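Local structure of methyl-accepting chemotaxis protein (Vibrio cholerae, 6CEQ) at residues A[8-14]-A[101-107]; A[15-21]-A[48-53]. The protein senses oxygen through two heme-binding PAS domains, and probably relays the signal as a chemoreceptor. All blocks are in the same frame, centred on the assembly; numbering follows the deposited sequence.

Interaction 1: residues A[8-14]-A[101-107]. Unlike the reference sequence in segment 101-107: Leu107 (reference Trp). With HEM (protoporphyrin IX containing Fe), chain D.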
loop_
_atom_site.group_PDB
_atom_site.type_symbol
_atom_site.label_atom_id
_atom_site.label_comp_id
_atom_site.label_asym_id
_atom_site.label_seq_id
_atom_site.Cartn_x
_atom_site.Cartn_y
_atom_site.Cartn_z
ATOM N N ASN A 8 -7.738 0.026 -6.162
ATOM C CA ASN A 8 -6.471 0.689 -5.841
ATOM C C ASN A 8 -5.481 -0.355 -5.352
ATOM O O ASN A 8 -5.702 -0.972 -4.302
ATOM C CB ASN A 8 -6.651 1.762 -4.769
ATOM C CG ASN A 8 -7.701 2.771 -5.138
ATOM O OD1 ASN A 8 -7.635 3.386 -6.200
ATOM N ND2 ASN A 8 -8.690 2.940 -4.275
ATOM N N LEU A 9 -4.395 -0.548 -6.101
ATOM C CA LEU A 9 -3.465 -1.644 -5.850
ATOM C C LEU A 9 -2.029 -1.143 -5.788
ATOM O O LEU A 9 -1.622 -0.273 -6.568
ATOM C CB LEU A 9 -3.546 -2.722 -6.941
ATOM C CG LEU A 9 -4.848 -3.481 -7.180
ATOM C CD1 LEU A 9 -4.627 -4.479 -8.303
ATOM C CD2 LEU A 9 -5.336 -4.184 -5.916
ATOM N N MET A 10 -1.252 -1.737 -4.886
ATOM C CA MET A 10 0.162 -1.419 -4.730
ATOM C C MET A 10 0.888 -2.716 -4.403
ATOM O O MET A 10 0.398 -3.487 -3.580
ATOM C CB MET A 10 0.336 -0.379 -3.616
ATOM C CG MET A 10 1.719 0.109 -3.354
ATOM S SD MET A 10 1.577 1.608 -2.357
ATOM C CE MET A 10 0.270 1.239 -1.229
ATOM N N MET A 11 2.039 -2.968 -5.040
ATOM C CA MET A 11 2.795 -4.207 -4.837
ATOM C C MET A 11 4.211 -3.920 -4.338
ATOM O O MET A 11 4.837 -2.940 -4.751
ATOM C CB MET A 11 2.870 -5.019 -6.141
ATOM C CG MET A 11 1.516 -5.446 -6.702
ATOM S SD MET A 11 1.533 -5.627 -8.496
ATOM C CE MET A 11 3.130 -6.380 -8.777
ATOM N N ALA A 12 4.727 -4.788 -3.462
ATOM C CA ALA A 12 6.100 -4.676 -2.974
ATOM C C ALA A 12 6.778 -6.042 -3.014
ATOM O O ALA A 12 6.119 -7.079 -3.078
ATOM C CB ALA A 12 6.147 -4.106 -1.548
ATOM N N ASP A 13 8.111 -6.045 -2.973
ATOM C CA ASP A 13 8.819 -7.315 -2.878
ATOM C C ASP A 13 8.996 -7.716 -1.414
ATOM O O ASP A 13 8.544 -7.026 -0.496
ATOM C CB ASP A 13 10.158 -7.277 -3.626
ATOM C CG ASP A 13 11.155 -6.263 -3.058
ATOM O OD1 ASP A 13 10.986 -5.777 -1.917
ATOM O OD2 ASP A 13 12.142 -5.964 -3.771
ATOM N N LYS A 14 9.632 -8.877 -1.202
ATOM C CA LYS A 14 9.808 -9.412 0.149
ATOM C C LYS A 14 10.622 -8.482 1.040
ATOM O O LYS A 14 10.398 -8.441 2.254
ATOM C CB LYS A 14 10.480 -10.784 0.080
ATOM C CG LYS A 14 9.508 -11.908 -0.148
ATOM C CD LYS A 14 10.119 -13.256 0.209
ATOM C CE LYS A 14 11.361 -13.524 -0.619
ATOM N NZ LYS A 14 11.974 -14.839 -0.284
ATOM N N ILE A 101 6.498 -13.939 -3.371
ATOM C CA ILE A 101 7.226 -12.865 -4.049
ATOM C C ILE A 101 7.211 -11.600 -3.203
ATOM O O ILE A 101 8.150 -10.796 -3.240
ATOM C CB ILE A 101 6.606 -12.564 -5.430
ATOM C CG1 ILE A 101 6.823 -13.707 -6.410
ATOM C CG2 ILE A 101 7.163 -11.274 -6.023
ATOM C CD1 ILE A 101 6.175 -13.423 -7.752
ATOM N N GLY A 102 6.131 -11.392 -2.467
ATOM C CA GLY A 102 5.932 -10.148 -1.775
ATOM C C GLY A 102 4.462 -9.820 -1.660
ATOM O O GLY A 102 3.610 -10.499 -2.231
ATOM N N PRO A 103 4.137 -8.773 -0.909
ATOM C CA PRO A 103 2.733 -8.449 -0.654
ATOM C C PRO A 103 2.118 -7.615 -1.769
ATOM O O PRO A 103 2.781 -6.798 -2.412
ATOM C CB PRO A 103 2.802 -7.634 0.641
ATOM C CG PRO A 103 4.131 -6.922 0.528
ATOM C CD PRO A 103 5.057 -7.883 -0.177
ATOM N N ALA A 104 0.828 -7.843 -1.989
ATOM C CA ALA A 104 -0.014 -6.962 -2.790
ATOM C C ALA A 104 -1.065 -6.348 -1.876
ATOM O O ALA A 104 -1.675 -7.049 -1.066
ATOM C CB ALA A 104 -0.680 -7.714 -3.942
ATOM N N LEU A 105 -1.258 -5.042 -1.999
ATOM C CA LEU A 105 -2.171 -4.282 -1.163
ATOM C C LEU A 105 -3.316 -3.765 -2.015
ATOM O O LEU A 105 -3.081 -3.186 -3.083
ATOM C CB LEU A 105 -1.481 -3.074 -0.539
ATOM C CG LEU A 105 -0.738 -2.989 0.782
ATOM C CD1 LEU A 105 -0.785 -1.540 1.192
ATOM C CD2 LEU A 105 -1.330 -3.873 1.870
ATOM N N GLN A 106 -4.539 -3.956 -1.548
ATOM C CA GLN A 106 -5.699 -3.272 -2.113
ATOM C C GLN A 106 -6.254 -2.320 -1.062
ATOM O O GLN A 106 -6.452 -2.715 0.090
ATOM C CB GLN A 106 -6.782 -4.252 -2.560
ATOM C CG GLN A 106 -7.970 -3.554 -3.210
ATOM C CD GLN A 106 -8.815 -4.478 -4.063
ATOM O OE1 GLN A 106 -8.485 -5.646 -4.251
ATOM N NE2 GLN A 106 -9.920 -3.950 -4.587
ATOM N N LEU A 107 -6.511 -1.077 -1.456
ATOM C CA LEU A 107 -7.036 -0.064 -0.550
ATOM C C LEU A 107 -8.412 0.364 -1.031
ATOM O O LEU A 107 -8.571 0.742 -2.200
ATOM C CB LEU A 107 -6.112 1.155 -0.482
ATOM C CG LEU A 107 -4.692 0.955 0.057
ATOM C CD1 LEU A 107 -3.939 2.261 0.001
ATOM C CD2 LEU A 107 -4.689 0.422 1.489
HETATM C CHA HEM D . -0.729 0.528 7.154
HETATM C CHB HEM D . 1.758 -2.518 4.324
HETATM C CHC HEM D . 2.462 1.219 1.255
HETATM C CHD HEM D . 1.657 4.176 5.010
HETATM C C1A HEM D . -0.242 -0.620 6.567
HETATM C C2A HEM D . -0.629 -1.929 6.914
HETATM C C3A HEM D . 0.064 -2.793 6.125
HETATM C C4A HEM D . 0.895 -2.026 5.284
HETATM C CMA HEM D . -0.035 -4.296 6.150
HETATM C CAA HEM D . -1.636 -2.306 7.970
HETATM C CBA HEM D . -0.998 -2.167 9.354
HETATM C CGA HEM D . -2.047 -2.383 10.414
HETATM O O1A HEM D . -3.237 -2.071 10.188
HETATM O O2A HEM D . -1.727 -2.873 11.519
HETATM C C1B HEM D . 2.091 -1.746 3.201
HETATM C C2B HEM D . 2.611 -2.314 2.007
HETATM C C3B HEM D . 2.816 -1.290 1.130
HETATM C C4B HEM D . 2.399 -0.054 1.833
HETATM C CMB HEM D . 2.884 -3.774 1.757
HETATM C CAB HEM D . 3.347 -1.391 -0.241
HETATM C CBB HEM D . 2.916 -2.354 -1.052
HETATM C C1C HEM D . 2.330 2.381 2.009
HETATM C C2C HEM D . 2.519 3.695 1.554
HETATM C C3C HEM D . 2.289 4.543 2.629
HETATM C C4C HEM D . 1.955 3.727 3.746
HETATM C CMC HEM D . 2.902 4.109 0.156
HETATM C CAC HEM D . 2.372 6.014 2.614
HETATM C CBC HEM D . 1.907 6.697 1.573
HETATM C C1D HEM D . 0.864 3.409 5.866
HETATM C C2D HEM D . 0.156 3.992 7.013
HETATM C C3D HEM D . -0.504 2.980 7.605
HETATM C C4D HEM D . -0.206 1.775 6.823
HETATM C CMD HEM D . 0.170 5.437 7.441
HETATM C CAD HEM D . -1.377 3.068 8.829
HETATM C CBD HEM D . -0.552 3.580 10.010
HETATM C CGD HEM D . 0.626 2.668 10.236
HETATM O O1D HEM D . 1.789 3.092 10.060
HETATM O O2D HEM D . 0.441 1.485 10.600
HETATM N NA HEM D . 0.694 -0.701 5.566
HETATM N NB HEM D . 1.980 -0.417 3.058
HETATM N NC HEM D . 1.991 2.423 3.332
HETATM N ND HEM D . 0.611 2.093 5.806
HETATM FE FE HEM D . 1.261 0.890 4.538
HETATM O O HOH W 1 -9.806 -0.866 -4.261
HETATM O O HOH W 2 -0.856 1.006 3.118
#

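Interaction 2: residues A[15-21]-A[48-53]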
loop_
_atom_site.group_PDB
_atom_site.type_symbol
_atom_site.label_atom_id
_atom_site.label_comp_id
_atom_site.label_asym_id
_atom_site.label_seq_id
_atom_site.Cartn_x
_atom_site.Cartn_y
_atom_site.Cartn_z
ATOM N N GLU A 15 11.588 -7.758 0.469
ATOM C CA GLU A 15 12.375 -6.779 1.216
ATOM C C GLU A 15 11.646 -5.448 1.397
ATOM O O GLU A 15 12.256 -4.488 1.883
ATOM C CB GLU A 15 13.752 -6.548 0.558
ATOM C CG GLU A 15 14.749 -7.689 0.721
ATOM C CD GLU A 15 14.355 -8.970 0.007
ATOM O OE1 GLU A 15 13.836 -8.904 -1.134
ATOM O OE2 GLU A 15 14.540 -10.046 0.625
ATOM N N GLY A 16 10.383 -5.345 0.971
ATOM C CA GLY A 16 9.609 -4.150 1.218
ATOM C C GLY A 16 9.821 -3.037 0.227
ATOM O O GLY A 16 9.392 -1.912 0.495
ATOM N N ILE A 17 10.429 -3.309 -0.916
ATOM C CA ILE A 17 10.633 -2.281 -1.926
ATOM C C ILE A 17 9.399 -2.222 -2.803
ATOM O O ILE A 17 8.994 -3.243 -3.385
ATOM C CB ILE A 17 11.889 -2.545 -2.763
ATOM C CG1 ILE A 17 13.123 -2.626 -1.862
ATOM C CG2 ILE A 17 12.042 -1.441 -3.806
ATOM C CD1 ILE A 17 13.353 -1.375 -1.033
ATOM N N ILE A 18 8.801 -1.040 -2.914
ATOM C CA ILE A 18 7.604 -0.886 -3.725
ATOM C C ILE A 18 7.956 -1.173 -5.178
ATOM O O ILE A 18 8.951 -0.664 -5.701
ATOM C CB ILE A 18 7.017 0.519 -3.560
ATOM C CG1 ILE A 18 6.541 0.738 -2.123
ATOM C CG2 ILE A 18 5.874 0.711 -4.515
ATOM C CD1 ILE A 18 6.123 2.175 -1.835
ATOM N N GLN A 19 7.170 -2.040 -5.807
ATOM C CA GLN A 19 7.415 -2.452 -7.184
ATOM C C GLN A 19 6.448 -1.855 -8.191
ATOM O O GLN A 19 6.836 -1.645 -9.341
ATOM C CB GLN A 19 7.357 -3.981 -7.299
ATOM C CG GLN A 19 8.312 -4.705 -6.357
ATOM C CD GLN A 19 9.769 -4.450 -6.707
ATOM O OE1 GLN A 19 10.554 -3.996 -5.873
ATOM N NE2 GLN A 19 10.138 -4.750 -7.947
ATOM N N TYR A 20 5.204 -1.587 -7.797
ATOM C CA TYR A 20 4.188 -1.175 -8.756
ATOM C C TYR A 20 3.022 -0.525 -8.025
ATOM O O TYR A 20 2.614 -0.995 -6.961
ATOM C CB TYR A 20 3.684 -2.380 -9.569
ATOM C CG TYR A 20 2.659 -2.032 -10.633
ATOM C CD1 TYR A 20 3.055 -1.454 -11.827
ATOM C CD2 TYR A 20 1.305 -2.298 -10.449
ATOM C CE1 TYR A 20 2.139 -1.123 -12.803
ATOM C CE2 TYR A 20 0.366 -1.972 -11.432
ATOM C CZ TYR A 20 0.800 -1.389 -12.606
ATOM O OH TYR A 20 -0.093 -1.056 -13.598
ATOM N N LEU A 21 2.496 0.552 -8.610
ATOM C CA LEU A 21 1.215 1.138 -8.238
ATOM C C LEU A 21 0.328 1.167 -9.469
ATOM O O LEU A 21 0.771 1.602 -10.538
ATOM C CB LEU A 21 1.365 2.558 -7.696
ATOM C CG LEU A 21 1.735 2.721 -6.227
ATOM C CD1 LEU A 21 3.227 2.603 -6.042
ATOM C CD2 LEU A 21 1.244 4.072 -5.741
ATOM N N LEU A 48 7.098 6.751 -5.793
ATOM C CA LEU A 48 7.013 5.740 -4.738
ATOM C C LEU A 48 7.706 4.437 -5.111
ATOM O O LEU A 48 8.262 3.756 -4.243
ATOM C CB LEU A 48 5.546 5.460 -4.416
ATOM C CG LEU A 48 4.757 6.565 -3.730
ATOM C CD1 LEU A 48 3.307 6.127 -3.564
ATOM C CD2 LEU A 48 5.363 6.898 -2.375
ATOM N N VAL A 49 7.685 4.082 -6.396
ATOM C CA VAL A 49 8.297 2.838 -6.834
ATOM C C VAL A 49 9.790 2.891 -6.538
ATOM O O VAL A 49 10.448 3.916 -6.752
ATOM C CB VAL A 49 8.007 2.599 -8.324
ATOM C CG1 VAL A 49 8.874 1.472 -8.869
ATOM C CG2 VAL A 49 6.526 2.275 -8.532
ATOM N N GLY A 50 10.314 1.809 -5.972
ATOM C CA GLY A 50 11.703 1.753 -5.582
ATOM C C GLY A 50 11.972 2.197 -4.165
ATOM O O GLY A 50 13.078 1.973 -3.661
ATOM N N LYS A 51 11.007 2.838 -3.517
ATOM C CA LYS A 51 11.154 3.218 -2.123
ATOM C C LYS A 51 10.792 2.049 -1.215
ATOM O O LYS A 51 10.026 1.157 -1.586
ATOM C CB LYS A 51 10.291 4.432 -1.797
ATOM C CG LYS A 51 10.901 5.707 -2.364
ATOM C CD LYS A 51 10.303 6.972 -1.787
ATOM C CE LYS A 51 11.137 8.175 -2.207
ATOM N NZ LYS A 51 11.449 8.112 -3.663
ATOM N N ASN A 52 11.387 2.042 -0.029
ATOM C CA ASN A 52 11.049 1.035 0.965
ATOM C C ASN A 52 9.822 1.458 1.762
ATOM O O ASN A 52 9.718 2.605 2.207
ATOM C CB ASN A 52 12.224 0.793 1.907
ATOM C CG ASN A 52 12.057 -0.476 2.698
ATOM O OD1 ASN A 52 11.159 -0.581 3.530
ATOM N ND2 ASN A 52 12.905 -1.453 2.429
ATOM N N ILE A 53 8.898 0.512 1.973
ATOM C CA ILE A 53 7.659 0.839 2.670
ATOM C C ILE A 53 7.904 1.284 4.105
ATOM O O ILE A 53 7.067 1.991 4.679
ATOM C CB ILE A 53 6.694 -0.370 2.651
ATOM C CG1 ILE A 53 7.278 -1.535 3.454
ATOM C CG2 ILE A 53 6.423 -0.813 1.223
ATOM C CD1 ILE A 53 6.325 -2.744 3.582
#

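Interaction 1: residues A[8-14]-A[101-107]
Met10 and Leu105 pair across two antiparallel strands in the PAS sheet, on the face that carries the heme; strand 8-12 runs beside 101-107 with 4.7 Å between their axes. Met10 N bonds to Leu105 O, and Leu105 N to Met10 O at 2.8 Å. Their side chains run alongside each other in the same direction and both end on the porphyrin. Met10 leaves with CG anti to its backbone N (chi1 -178°) and bends at chi3, bringing CE to 3.3 Å from heme CHC. Leu105 CD1 lies 3.5 Å from heme C1B and also near the water that sits 2.5 Å from the iron. Farther along, Ala12 CB and Pro103 CG touch each other and meet the vinyl carbon CBB and the methyl CMB respectively. At the other end of the pairing, beyond Met10, the Asn8 amide donates from ND2 to Leu107 O (3.0 Å), roughly in its own amide plane; Leu107 is Trp in the reference sequence. That carbonyl also accepts from a water held by Asn8 N and Gln106 NE2. On the opposite face Leu9 CD2 rests against Gln106 CB at 3.7 Å. Backbone bonds thus fix the strands while their heme-side groups at Met10, Ala12, Pro103 and Leu105 are apolar, so the sheet offers the porphyrin a hydrocarbon and thioether surface.

Interaction 2: residues A[15-21]-A[48-53]
Ile18 has the most surface buried by the contact, set against the type II beta turn from Leu48 to Lys51, closed by Lys51 N to Leu48 O. Its backbone is gripped from both ends: the N-H runs to Lys51 O (2.8 Å, nearly straight at 175°), and its carbonyl takes Gly50 N at 2.8 Å. With CG1 anti to the carbonyl carbon (chi1 -65°), Ile18 sends CG1 to Ile53 CG2 at 3.7 Å and CD1 to 3.6 Å from Leu48 O. Val49 lies along the outer side: CG1 is 3.8 Å from Gln19 O, and the Val49 and Leu21 side chains pass in opposite directions. Leu48 points toward strand 18-21; its side chain and that of Leu21 cross at about a right angle, Leu48 CD1 3.6 Å from Leu21 CD2. Beyond the turn, Ile53 N bonds to Gly16 O at 2.9 Å, while Asn52 ND2 bonds weakly to Glu15 O and its OD1 accepts from Asp54 N. The loop between helices 33-39 and 60-68 is held beside strand 18-21, the outermost on its side of the sheet. Leu21 and Leu48 pack on Leu29 of helix 23-31, and Arg64 of helix 60-68 also bonds to Glu15 O.

The two contacts adjoin, their centres about 9 Å apart, and interaction 2 is nested inside the long loop closed by interaction 1. Strand 8-12 serves as the bridge, neighbouring 101-107 on one side and 18-21 on the other. Met11 faces the two residues of a classic beta bulge, its O probably bonded to Gln19 N at 2.7 Å and its N to Tyr20 O at 2.8 Å, while Ala12 CB packs on Ile17 O at 3.5 Å. Both contacts reach the heme: interaction 1 supplies five of the 18 pocket residues from the sheet, and interaction 2 adds Ile53, whose side chain comes within about 3 Å of the cofactor.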